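Local coordinates for xyloglucan-specific endo-beta-1,4-glucanase BoGH5A (Bacteroides ovatus, PDB 3ZMR), which cleaves the beta-1,4-glucan backbone of xyloglucans internally, with retention of anomeric configuration, releasing xyloglucan oligosaccharides, at residues 145-150 with 191-196. Residues are numbered along the deposited sequence; the frame is centred on the assembly and turned at random. Where two conformers were deposited one is given.
With BGC (beta-D-glucopyranose), chain C; BGC (beta-D-glucopyranose), chain B; EDO (1,2-ethanediol), chain K.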
ATOM      1  N   GLY A 145     -12.333 -22.919  -1.053  1.00 11.79           N
ATOM      2  CA  GLY A 145     -13.441 -22.038  -1.422  1.00 13.94           C
ATOM      3  C   GLY A 145     -13.251 -21.302  -2.728  1.00 12.18           C
ATOM      4  O   GLY A 145     -12.293 -21.556  -3.458  1.00 14.30           O
ATOM      5  N   ASP A 146     -14.159 -20.376  -2.991  1.00 15.88           N
ATOM      6  CA  ASP A 146     -14.134 -19.517  -4.178  1.00 12.09           C
ATOM      7  C   ASP A 146     -14.794 -18.188  -3.769  1.00 11.97           C
ATOM      8  O   ASP A 146     -15.005 -17.946  -2.571  1.00 10.85           O
ATOM      9  CB  ASP A 146     -14.790 -20.218  -5.407  1.00 14.63           C
ATOM     10  CG  ASP A 146     -16.311 -20.386  -5.316  1.00 19.28           C
ATOM     11  OD1 ASP A 146     -16.962 -19.823  -4.424  1.00 13.78           O
ATOM     12  OD2 ASP A 146     -16.877 -21.050  -6.220  1.00 25.82           O
ATOM     13  N   GLU A 147     -15.124 -17.341  -4.743  1.00 10.10           N
ATOM     14  CA  GLU A 147     -15.611 -15.986  -4.465  1.00 10.23           C
ATOM     15  C   GLU A 147     -16.953 -15.923  -3.776  1.00 10.78           C
ATOM     16  O   GLU A 147     -17.388 -14.850  -3.375  1.00 10.66           O
ATOM     17  CB  GLU A 147     -15.591 -15.130  -5.735  1.00 10.62           C
ATOM     18  CG  GLU A 147     -16.727 -15.321  -6.729  1.00 11.14           C
ATOM     19  CD  GLU A 147     -16.684 -16.575  -7.572  1.00 12.55           C
ATOM     20  OE1 GLU A 147     -15.774 -17.423  -7.415  1.00 12.14           O
ATOM     21  OE2 GLU A 147     -17.605 -16.697  -8.419  1.00 15.70           O
ATOM     22  N   THR A 148     -17.654 -17.059  -3.725  1.00 10.37           N
ATOM     23  CA  THR A 148     -18.985 -17.147  -3.111  1.00 12.25           C
ATOM     24  C   THR A 148     -18.939 -17.691  -1.691  1.00 11.61           C
ATOM     25  O   THR A 148     -19.997 -17.786  -1.034  1.00 12.50           O
ATOM     26  CB  THR A 148     -19.961 -18.007  -3.935  1.00 13.81           C
ATOM     27  OG1 THR A 148     -19.584 -19.396  -3.868  1.00 14.90           O
ATOM     28  CG2 THR A 148     -20.020 -17.514  -5.378  1.00 17.78           C
ATOM     29  N   CYS A 149     -17.753 -18.030  -1.180  1.00 11.24           N
ATOM     30  CA  CYS A 149     -17.702 -18.833   0.056  1.00 11.67           C
ATOM     31  C   CYS A 149     -17.980 -18.052   1.340  1.00 12.12           C
ATOM     32  O   CYS A 149     -18.141 -18.642   2.418  1.00 13.71           O
ATOM     33  CB  CYS A 149     -16.422 -19.656   0.181  1.00 12.12           C
ATOM     34  SG  CYS A 149     -14.917 -18.796   0.604  1.00 12.67           S
ATOM     35  N   TRP A 150     -18.002 -16.722   1.234  1.00 11.68           N
ATOM     36  CA  TRP A 150     -18.430 -15.863   2.362  1.00 11.53           C
ATOM     37  C   TRP A 150     -19.803 -15.246   2.131  1.00 12.17           C
ATOM     38  O   TRP A 150     -20.168 -14.289   2.802  1.00 15.30           O
ATOM     39  CB  TRP A 150     -17.376 -14.802   2.660  1.00  9.20           C
ATOM     40  CG  TRP A 150     -16.086 -15.331   3.247  1.00  9.06           C
ATOM     41  CD1 TRP A 150     -15.804 -16.631   3.655  1.00 10.00           C
ATOM     42  CD2 TRP A 150     -14.898 -14.569   3.526  1.00 10.28           C
ATOM     43  NE1 TRP A 150     -14.523 -16.709   4.150  1.00 11.56           N
ATOM     44  CE2 TRP A 150     -13.943 -15.459   4.078  1.00  9.42           C
ATOM     45  CE3 TRP A 150     -14.542 -13.216   3.339  1.00  9.83           C
ATOM     46  CZ2 TRP A 150     -12.681 -15.041   4.432  1.00 10.75           C
ATOM     47  CZ3 TRP A 150     -13.269 -12.819   3.695  1.00 13.73           C
ATOM     48  CH2 TRP A 150     -12.369 -13.711   4.233  1.00 10.37           C
ATOM     49  N   SER A 191      -5.517 -21.105 -14.385  1.00 16.90           N
ATOM     50  CA  SER A 191      -5.956 -20.157 -15.411  0.50 24.39           C
ATOM     51  C   SER A 191      -7.451 -19.875 -15.282  1.00 12.08           C
ATOM     52  O   SER A 191      -7.910 -18.740 -15.528  1.00 13.24           O
ATOM     53  CB  SER A 191      -5.630 -20.656 -16.827  0.50 13.61           C
ATOM     54  OG  SER A 191      -6.297 -21.870 -17.113  0.50 30.46           O
ATOM     55  N   ALA A 192      -8.224 -20.894 -14.891  1.00 12.57           N
ATOM     56  CA  ALA A 192      -9.672 -20.736 -14.767  1.00 13.49           C
ATOM     57  C   ALA A 192     -10.060 -19.716 -13.681  1.00 10.70           C
ATOM     58  O   ALA A 192     -11.053 -18.990 -13.808  1.00 13.83           O
ATOM     59  CB  ALA A 192     -10.280 -22.073 -14.431  1.00 14.88           C
ATOM     60  N   TRP A 193      -9.257 -19.642 -12.628  1.00 12.02           N
ATOM     61  CA  TRP A 193      -9.480 -18.636 -11.581  1.00  9.92           C
ATOM     62  C   TRP A 193      -9.116 -17.245 -12.089  1.00 11.84           C
ATOM     63  O   TRP A 193      -9.858 -16.267 -11.929  1.00 11.81           O
ATOM     64  CB  TRP A 193      -8.639 -18.951 -10.360  1.00 10.75           C
ATOM     65  CG  TRP A 193      -8.812 -17.958  -9.263  1.00 11.08           C
ATOM     66  CD1 TRP A 193      -7.862 -17.113  -8.774  1.00 11.54           C
ATOM     67  CD2 TRP A 193     -10.013 -17.677  -8.501  1.00 11.49           C
ATOM     68  NE1 TRP A 193      -8.388 -16.326  -7.773  1.00 10.71           N
ATOM     69  CE2 TRP A 193      -9.690 -16.663  -7.563  1.00 10.61           C
ATOM     70  CE3 TRP A 193     -11.313 -18.202  -8.494  1.00  9.63           C
ATOM     71  CZ2 TRP A 193     -10.614 -16.172  -6.650  1.00 10.14           C
ATOM     72  CZ3 TRP A 193     -12.227 -17.725  -7.584  1.00 12.23           C
ATOM     73  CH2 TRP A 193     -11.885 -16.719  -6.680  1.00 12.33           C
ATOM     74  N   MET A 194      -7.964 -17.143 -12.743  1.00 12.66           N
ATOM     75  CA  MET A 194      -7.537 -15.863 -13.336  0.50 11.07           C
ATOM     76  C   MET A 194      -8.594 -15.365 -14.315  1.00 11.89           C
ATOM     77  O   MET A 194      -8.874 -14.158 -14.407  1.00 12.06           O
ATOM     78  CB  MET A 194      -6.200 -16.018 -14.063  0.50 15.61           C
ATOM     79  CG  MET A 194      -5.042 -16.371 -13.160  0.50 17.25           C
ATOM     80  SD  MET A 194      -4.771 -15.160 -11.854  0.50 17.08           S
ATOM     81  CE  MET A 194      -4.537 -13.649 -12.771  0.50 21.24           C
ATOM     82  N   ASP A 195      -9.205 -16.285 -15.058  1.00 11.30           N
ATOM     83  CA  ASP A 195     -10.251 -15.902 -15.995  1.00 11.41           C
ATOM     84  C   ASP A 195     -11.430 -15.232 -15.272  1.00 11.68           C
ATOM     85  O   ASP A 195     -12.044 -14.306 -15.782  1.00 12.35           O
ATOM     86  CB  ASP A 195     -10.823 -17.112 -16.753  1.00 12.56           C
ATOM     87  CG  ASP A 195      -9.838 -17.778 -17.723  1.00 15.62           C
ATOM     88  OD1 ASP A 195      -8.793 -17.191 -18.068  1.00 14.27           O
ATOM     89  OD2 ASP A 195     -10.166 -18.910 -18.170  1.00 16.42           O
ATOM     90  N   LYS A 196     -11.814 -15.779 -14.115  1.00 11.78           N
ATOM     91  CA  LYS A 196     -12.954 -15.234 -13.344  1.00 12.61           C
ATOM     92  C   LYS A 196     -12.634 -13.827 -12.823  1.00 10.07           C
ATOM     93  O   LYS A 196     -13.426 -12.911 -12.897  1.00 11.71           O
ATOM     94  CB  LYS A 196     -13.308 -16.165 -12.164  1.00 14.64           C
ATOM     95  CG  LYS A 196     -14.011 -17.448 -12.585  1.00 21.36           C
ATOM     96  CD  LYS A 196     -14.136 -18.427 -11.436  1.00 27.08           C
ATOM     97  CE  LYS A 196     -15.266 -18.069 -10.489  1.00 37.90           C
ATOM     98  NZ  LYS A 196     -15.474 -19.210  -9.532  1.00 23.29           N
TER
HETATM   99  C2  BGC C   3     -15.099 -14.167   8.208  1.00 19.94           C
HETATM  100  C3  BGC C   3     -15.686 -15.418   7.558  1.00 20.57           C
HETATM  101  C4  BGC C   3     -17.161 -15.175   7.197  1.00 20.37           C
HETATM  102  C5  BGC C   3     -17.328 -13.852   6.451  1.00 21.49           C
HETATM  103  C6  BGC C   3     -18.769 -13.513   6.157  1.00 29.77           C
HETATM  104  C1  BGC C   3     -15.377 -12.926   7.378  1.00 17.43           C
HETATM  105  O2  BGC C   3     -13.698 -14.329   8.414  1.00 22.18           O
HETATM  106  O3  BGC C   3     -15.469 -16.534   8.452  1.00 21.75           O
HETATM  107  O4  BGC C   3     -17.697 -16.187   6.317  1.00 22.62           O
HETATM  108  O5  BGC C   3     -16.776 -12.774   7.195  1.00 22.55           O
HETATM  109  O6  BGC C   3     -19.493 -13.373   7.391  1.00 24.85           O
HETATM  110  C2  BGC B   4     -19.042 -18.105   6.031  1.00 21.46           C
HETATM  111  C3  BGC B   4     -19.377 -19.505   6.525  1.00 23.41           C
HETATM  112  C4  BGC B   4     -18.069 -20.295   6.638  1.00 26.26           C
HETATM  113  C5  BGC B   4     -16.980 -19.560   7.433  1.00 22.71           C
HETATM  114  C6  BGC B   4     -15.642 -20.297   7.493  1.00 32.15           C
HETATM  115  C1  BGC B   4     -17.941 -17.467   6.887  1.00 20.02           C
HETATM  116  O2  BGC B   4     -20.238 -17.326   6.054  1.00 31.39           O
HETATM  117  O3  BGC B   4     -20.304 -20.186   5.657  1.00 25.13           O
HETATM  118  O4  BGC B   4     -18.394 -21.508   7.279  1.00 35.47           O
HETATM  119  O5  BGC B   4     -16.752 -18.261   6.856  1.00 19.36           O
HETATM  120  O6  BGC B   4     -14.756 -19.540   8.321  1.00 23.05           O
HETATM  121  C1  EDO K1517     -22.302 -11.669   2.652  1.00 29.30           C
HETATM  122  O1  EDO K1517     -21.524 -12.150   3.745  1.00 28.71           O
HETATM  123  C2  EDO K1517     -23.764 -12.073   2.717  1.00 30.28           C
HETATM  124  O2  EDO K1517     -24.271 -11.926   4.043  1.00 42.89           O
HETATM  125  O   HOH W   1     -18.815 -19.113  -8.593  1.00 25.11           O
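The substrate cleft of this (beta/alpha)8 barrel is walled partly by a loop whose type I turn, Asp-146 to Cys-149, is tied to helix 191-206 by a salt bridge between Glu-147 and Lys-196. The lysine chain, bent at chi3 (79°), crosses the glutamate at about a right angle and brings NZ 2.8 Å from Glu-147 OE1, on the syn side, 16° out of the carboxylate plane. The same OE1 lies at the edge of the Trp-193 indole, 3.6 Å from CZ3, while the other oxygen, OE2, accepts from a water and is hydrogen-bonded to Thr-154. Asp-146 adds a looser attraction, its OD2 4.0 Å from Lys-196 NZ. Asp-146 OD1 serves the loop itself, taking the backbone N of Thr-148 (2.9 Å) from above the carboxylate plane, in an Asx turn, and the Thr-148 hydroxyl through the syn lone pair. Trp-193 sits with CG anti to its backbone N (chi1 180°), which carries the six-membered ring to the loop; NE1 bonds to Ala-176 O and His-179 packs edge-to-face. Beyond the turn, Trp-150 lays one indole face against the chain C glucose, whose C3 stands 3.8 Å above the ring plane, offset toward the rim. Replacing this tryptophan by alanine is likely to cost the sugar its flat apolar platform and Val-135 O its weak bond to NE1. Shared between a lysine, a water and a threonine, the buried Glu-147 carboxylate is probably kept ionised, and the charge pair probably helps hold the loop, with the sugar-stacking Trp-150 just past its turn, against helix 191-206.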